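Local coordinates for protein carboxylase (Deinococcus radiodurans, PDB 5H80) that probably catalyses, through this biotin carboxylase domain of a single-chain carboxylase, the ATP-dependent carboxylation of biotin carried on a carrier protein, at residues A[457-469]-A[479-493]. Residues are numbered along the deposited sequence; the frame is centred on the assembly and turned at random.
Sequences LAFLQALLHHPDV and LDERLPELVTQAAEY
Two helices near the C-terminus of the biotin carboxylase domain, 457-465 and 483-490, pack across each other at 110° with their axes 8.2 Å apart, and the Phe459 ring fits as a knob among Leu486, Val487 and Ala490 of the second helix and Leu479 just before it. With CG anti to the backbone N (chi1 -171°), the ring reaches in far enough for CE1 to lie 3.8 Å from Leu486 CB, while Leu479 CD1 meets the ring edge near its plane. Leu266 also touches Phe459, packing the pair against the antiparallel sheet that contains strand 264-270. At the crossing the side chains are small: Ala458 CB comes within 3.2 Å of Ala490 O, and Ala462 CB rests on the backbone of Ala490. At one end Tyr493 lays a face against Gln461 CB, 4.1 Å from the ring centroid, and its OH sits over a face of His465. That imidazole is tied back to its own helix by ND1, which donates to Gln461 O. At the other end Asp468 OD2, hydrogen-bonded to Trp478 NE1, makes a long, purely charge-based salt bridge to Arg482 NE, while a water links the same two atoms. Next to Asp468, the buried His466 ring is held at both nitrogens: ND1 caps the next helix by accepting from Asp468 N (3.0 Å), and NE2 donates almost straight, at 164°, to Glu485 OE2 3.1 Å away, meeting that oxygen from above the carboxylate plane.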
loop_
_atom_site.group_PDB
_atom_site.type_symbol
_atom_site.label_atom_id
_atom_site.label_comp_id
_atom_site.label_asym_id
_atom_site.label_seq_id
_atom_site.Cartn_x
_atom_site.Cartn_y
_atom_site.Cartn_z
ATOM N N LEU A 457 14.332 6.957 -14.577
ATOM C CA LEU A 457 13.978 5.564 -14.329
ATOM C C LEU A 457 15.052 4.523 -14.647
ATOM O O LEU A 457 15.305 3.617 -13.831
ATOM C CB LEU A 457 12.663 5.166 -14.942
ATOM C CG LEU A 457 11.392 5.752 -14.360
ATOM C CD1 LEU A 457 10.351 5.680 -15.425
ATOM C CD2 LEU A 457 10.905 4.957 -13.131
ATOM N N ALA A 458 15.768 4.687 -15.743
ATOM C CA ALA A 458 16.945 3.776 -16.006
ATOM C C ALA A 458 18.057 3.898 -15.026
ATOM O O ALA A 458 18.675 2.911 -14.663
ATOM C CB ALA A 458 17.497 3.965 -17.442
ATOM N N PHE A 459 18.380 5.124 -14.631
ATOM C CA PHE A 459 19.391 5.332 -13.644
ATOM C C PHE A 459 19.108 4.689 -12.253
ATOM O O PHE A 459 19.979 4.047 -11.689
ATOM C CB PHE A 459 19.676 6.762 -13.559
ATOM C CG PHE A 459 20.861 7.081 -12.717
ATOM C CD1 PHE A 459 22.150 7.013 -13.273
ATOM C CD2 PHE A 459 20.743 7.471 -11.417
ATOM C CE1 PHE A 459 23.274 7.301 -12.522
ATOM C CE2 PHE A 459 21.867 7.714 -10.676
ATOM C CZ PHE A 459 23.121 7.669 -11.198
ATOM N N LEU A 460 17.832 4.783 -11.838
ATOM C CA LEU A 460 17.270 4.145 -10.606
ATOM C C LEU A 460 17.427 2.656 -10.695
ATOM O O LEU A 460 17.916 2.094 -9.722
ATOM C CB LEU A 460 15.776 4.535 -10.429
ATOM C CG LEU A 460 15.617 5.991 -9.873
ATOM C CD1 LEU A 460 14.155 6.455 -9.820
ATOM C CD2 LEU A 460 16.333 6.399 -8.619
ATOM N N GLN A 461 17.126 2.044 -11.855
ATOM C CA GLN A 461 17.333 0.638 -12.060
ATOM C C GLN A 461 18.828 0.261 -12.015
ATOM O O GLN A 461 19.179 -0.749 -11.350
ATOM C CB GLN A 461 16.554 0.152 -13.284
ATOM C CG GLN A 461 15.074 -0.046 -12.949
ATOM C CD GLN A 461 14.206 -0.051 -14.157
ATOM O OE1 GLN A 461 13.761 1.016 -14.670
ATOM N NE2 GLN A 461 13.977 -1.223 -14.665
ATOM N N ALA A 462 19.745 1.087 -12.528
ATOM C CA ALA A 462 21.151 0.709 -12.427
ATOM C C ALA A 462 21.619 0.687 -10.961
ATOM O O ALA A 462 22.442 -0.166 -10.500
ATOM C CB ALA A 462 22.023 1.621 -13.270
ATOM N N LEU A 463 21.114 1.667 -10.181
ATOM C CA LEU A 463 21.371 1.782 -8.739
ATOM C C LEU A 463 20.928 0.537 -8.032
ATOM O O LEU A 463 21.688 -0.087 -7.296
ATOM C CB LEU A 463 20.743 3.059 -8.079
ATOM C CG LEU A 463 21.342 4.432 -8.417
ATOM C CD1 LEU A 463 20.509 5.510 -7.785
ATOM C CD2 LEU A 463 22.810 4.541 -7.993
ATOM N N LEU A 464 19.703 0.139 -8.293
ATOM C CA LEU A 464 19.136 -0.969 -7.579
ATOM C C LEU A 464 19.768 -2.350 -7.853
ATOM O O LEU A 464 19.671 -3.168 -6.925
ATOM C CB LEU A 464 17.635 -1.058 -7.800
ATOM C CG LEU A 464 16.806 0.119 -7.261
ATOM C CD1 LEU A 464 15.547 0.108 -8.051
ATOM C CD2 LEU A 464 16.617 0.058 -5.717
ATOM N N HIS A 465 20.398 -2.505 -8.998
ATOM C CA HIS A 465 21.163 -3.735 -9.389
ATOM C C HIS A 465 22.631 -3.704 -9.021
ATOM O O HIS A 465 23.307 -4.747 -9.161
ATOM C CB HIS A 465 21.014 -3.948 -10.897
ATOM C CG HIS A 465 19.644 -4.372 -11.304
ATOM N ND1 HIS A 465 18.690 -3.483 -11.688
ATOM C CD2 HIS A 465 19.098 -5.598 -11.455
ATOM C CE1 HIS A 465 17.602 -4.124 -12.056
ATOM N NE2 HIS A 465 17.822 -5.413 -11.920
ATOM N N HIS A 466 23.165 -2.562 -8.572
ATOM C CA HIS A 466 24.561 -2.474 -8.289
ATOM C C HIS A 466 24.915 -3.290 -7.006
ATOM O O HIS A 466 24.252 -3.204 -5.989
ATOM C CB HIS A 466 25.005 -1.002 -8.225
ATOM C CG HIS A 466 26.499 -0.834 -8.267
ATOM N ND1 HIS A 466 27.331 -1.114 -7.209
ATOM C CD2 HIS A 466 27.303 -0.399 -9.260
ATOM C CE1 HIS A 466 28.584 -0.884 -7.555
ATOM N NE2 HIS A 466 28.584 -0.446 -8.806
ATOM N N PRO A 467 25.897 -4.182 -7.116
ATOM C CA PRO A 467 26.382 -4.947 -5.981
ATOM C C PRO A 467 26.639 -4.188 -4.717
ATOM O O PRO A 467 26.527 -4.696 -3.606
ATOM C CB PRO A 467 27.714 -5.533 -6.533
ATOM C CG PRO A 467 27.622 -5.471 -7.982
ATOM C CD PRO A 467 26.701 -4.328 -8.325
ATOM N N ASP A 468 27.260 -3.000 -4.855
ATOM C CA ASP A 468 27.530 -2.264 -3.693
ATOM C C ASP A 468 26.202 -1.809 -2.987
ATOM O O ASP A 468 26.159 -1.793 -1.808
ATOM C CB ASP A 468 28.374 -0.981 -3.938
ATOM C CG ASP A 468 29.776 -1.255 -4.481
ATOM O OD1 ASP A 468 30.277 -2.402 -4.427
ATOM O OD2 ASP A 468 30.369 -0.243 -4.936
ATOM N N VAL A 469 25.116 -1.592 -3.727
ATOM C CA VAL A 469 23.850 -1.285 -3.099
ATOM C C VAL A 469 23.243 -2.604 -2.457
ATOM O O VAL A 469 22.781 -2.599 -1.338
ATOM C CB VAL A 469 22.873 -0.680 -4.113
ATOM C CG1 VAL A 469 21.491 -0.482 -3.548
ATOM C CG2 VAL A 469 23.354 0.665 -4.545
ATOM N N LEU A 479 28.052 7.496 -4.826
ATOM C CA LEU A 479 27.463 7.740 -6.123
ATOM C C LEU A 479 28.231 8.774 -6.937
ATOM O O LEU A 479 28.378 8.567 -8.135
ATOM C CB LEU A 479 26.003 8.084 -6.079
ATOM C CG LEU A 479 25.174 8.237 -7.319
ATOM C CD1 LEU A 479 23.688 8.180 -6.980
ATOM C CD2 LEU A 479 25.498 9.525 -8.070
ATOM N N ASP A 480 28.681 9.868 -6.315
ATOM C CA ASP A 480 29.375 10.888 -7.138
ATOM C C ASP A 480 30.658 10.326 -7.741
ATOM O O ASP A 480 30.974 10.542 -8.957
ATOM C CB ASP A 480 29.582 12.156 -6.355
ATOM C CG ASP A 480 28.251 12.937 -6.083
ATOM O OD1 ASP A 480 27.218 12.705 -6.767
ATOM O OD2 ASP A 480 28.256 13.739 -5.153
ATOM N N GLU A 481 31.345 9.496 -6.966
ATOM C CA GLU A 481 32.533 8.827 -7.479
ATOM C C GLU A 481 32.336 7.878 -8.591
ATOM O O GLU A 481 33.273 7.606 -9.315
ATOM C CB GLU A 481 33.236 8.076 -6.382
ATOM C CG GLU A 481 33.775 8.951 -5.286
ATOM C CD GLU A 481 34.727 8.227 -4.345
ATOM O OE1 GLU A 481 35.278 7.197 -4.705
ATOM O OE2 GLU A 481 34.927 8.734 -3.248
ATOM N N ARG A 482 31.173 7.271 -8.690
ATOM C CA ARG A 482 30.905 6.249 -9.706
ATOM C C ARG A 482 29.924 6.660 -10.780
ATOM O O ARG A 482 29.360 5.807 -11.476
ATOM C CB ARG A 482 30.350 5.051 -8.995
ATOM C CG ARG A 482 31.370 4.465 -8.047
ATOM C CD ARG A 482 30.785 3.376 -7.186
ATOM N NE ARG A 482 31.869 2.754 -6.439
ATOM C CZ ARG A 482 32.622 3.340 -5.487
ATOM N NH1 ARG A 482 33.608 2.642 -4.964
ATOM N NH2 ARG A 482 32.406 4.579 -4.996
ATOM N N LEU A 483 29.684 7.960 -10.892
ATOM C CA LEU A 483 28.700 8.458 -11.835
ATOM C C LEU A 483 28.995 7.961 -13.293
ATOM O O LEU A 483 28.094 7.411 -13.926
ATOM C CB LEU A 483 28.605 9.957 -11.687
ATOM C CG LEU A 483 27.689 10.789 -12.564
ATOM C CD1 LEU A 483 26.334 10.110 -12.699
ATOM C CD2 LEU A 483 27.558 12.183 -11.963
ATOM N N PRO A 484 30.266 8.030 -13.790
ATOM C CA PRO A 484 30.289 7.537 -15.207
ATOM C C PRO A 484 29.920 6.043 -15.415
ATOM O O PRO A 484 29.113 5.727 -16.353
ATOM C CB PRO A 484 31.696 7.892 -15.706
ATOM C CG PRO A 484 32.257 8.910 -14.745
ATOM C CD PRO A 484 31.540 8.697 -13.412
ATOM N N GLU A 485 30.331 5.180 -14.498
ATOM C CA GLU A 485 30.007 3.736 -14.603
ATOM C C GLU A 485 28.501 3.476 -14.488
ATOM O O GLU A 485 27.882 2.667 -15.252
ATOM C CB GLU A 485 30.855 2.907 -13.599
ATOM C CG GLU A 485 30.237 2.498 -12.236
ATOM C CD GLU A 485 31.147 1.582 -11.365
ATOM O OE1 GLU A 485 32.299 2.037 -11.146
ATOM O OE2 GLU A 485 30.741 0.430 -10.908
ATOM N N LEU A 486 27.878 4.211 -13.575
ATOM C CA LEU A 486 26.453 4.096 -13.326
ATOM C C LEU A 486 25.610 4.596 -14.505
ATOM O O LEU A 486 24.614 3.961 -14.874
ATOM C CB LEU A 486 26.086 4.831 -12.030
ATOM C CG LEU A 486 26.381 4.102 -10.709
ATOM C CD1 LEU A 486 26.367 5.055 -9.485
ATOM C CD2 LEU A 486 25.372 2.938 -10.539
ATOM N N VAL A 487 26.059 5.673 -15.138
ATOM C CA VAL A 487 25.373 6.172 -16.327
ATOM C C VAL A 487 25.492 5.205 -17.461
ATOM O O VAL A 487 24.497 4.979 -18.103
ATOM C CB VAL A 487 25.712 7.646 -16.748
ATOM C CG1 VAL A 487 25.189 8.624 -15.715
ATOM C CG2 VAL A 487 27.176 7.884 -17.022
ATOM N N THR A 488 26.656 4.574 -17.628
ATOM C CA THR A 488 26.841 3.466 -18.622
ATOM C C THR A 488 25.866 2.337 -18.377
ATOM O O THR A 488 25.074 1.968 -19.270
ATOM C CB THR A 488 28.310 2.969 -18.674
ATOM O OG1 THR A 488 29.195 4.078 -18.987
ATOM C CG2 THR A 488 28.501 1.739 -19.683
ATOM N N GLN A 489 25.799 1.880 -17.127
ATOM C CA GLN A 489 24.966 0.747 -16.726
ATOM C C GLN A 489 23.501 0.996 -16.958
ATOM O O GLN A 489 22.720 0.064 -17.280
ATOM C CB GLN A 489 25.243 0.440 -15.263
ATOM C CG GLN A 489 26.619 -0.245 -15.059
ATOM C CD GLN A 489 27.190 -0.047 -13.664
ATOM O OE1 GLN A 489 26.450 -0.017 -12.686
ATOM N NE2 GLN A 489 28.524 0.101 -13.568
ATOM N N ALA A 490 23.094 2.248 -16.751
ATOM C CA ALA A 490 21.674 2.645 -16.937
ATOM C C ALA A 490 21.186 2.432 -18.382
ATOM O O ALA A 490 20.007 2.239 -18.574
ATOM C CB ALA A 490 21.476 4.081 -16.545
ATOM N N ALA A 491 22.079 2.406 -19.391
ATOM C CA ALA A 491 21.618 2.291 -20.810
ATOM C C ALA A 491 20.970 0.908 -21.106
ATOM O O ALA A 491 20.057 0.815 -21.935
ATOM C CB ALA A 491 22.729 2.646 -21.779
ATOM N N GLU A 492 21.368 -0.120 -20.352
ATOM C CA GLU A 492 20.694 -1.450 -20.350
ATOM C C GLU A 492 19.219 -1.434 -19.963
ATOM O O GLU A 492 18.503 -2.399 -20.241
ATOM C CB GLU A 492 21.447 -2.470 -19.420
ATOM C CG GLU A 492 21.101 -3.981 -19.608
ATOM C CD GLU A 492 21.339 -4.856 -18.350
ATOM O OE1 GLU A 492 20.393 -5.555 -17.844
ATOM O OE2 GLU A 492 22.488 -4.847 -17.852
ATOM N N TYR A 493 18.746 -0.371 -19.324
ATOM C CA TYR A 493 17.353 -0.292 -18.893
ATOM C C TYR A 493 16.570 0.726 -19.745
ATOM O O TYR A 493 15.362 0.880 -19.582
ATOM C CB TYR A 493 17.303 -0.023 -17.360
ATOM C CG TYR A 493 18.162 -1.012 -16.552
ATOM C CD1 TYR A 493 19.484 -0.699 -16.217
ATOM C CD2 TYR A 493 17.651 -2.267 -16.108
ATOM C CE1 TYR A 493 20.287 -1.600 -15.473
ATOM C CE2 TYR A 493 18.436 -3.143 -15.376
ATOM C CZ TYR A 493 19.764 -2.807 -15.083
ATOM O OH TYR A 493 20.567 -3.652 -14.362
HETATM O O HOH W 1 24.167 -1.496 -11.933
HETATM O O HOH W 2 32.752 -0.005 -6.277
#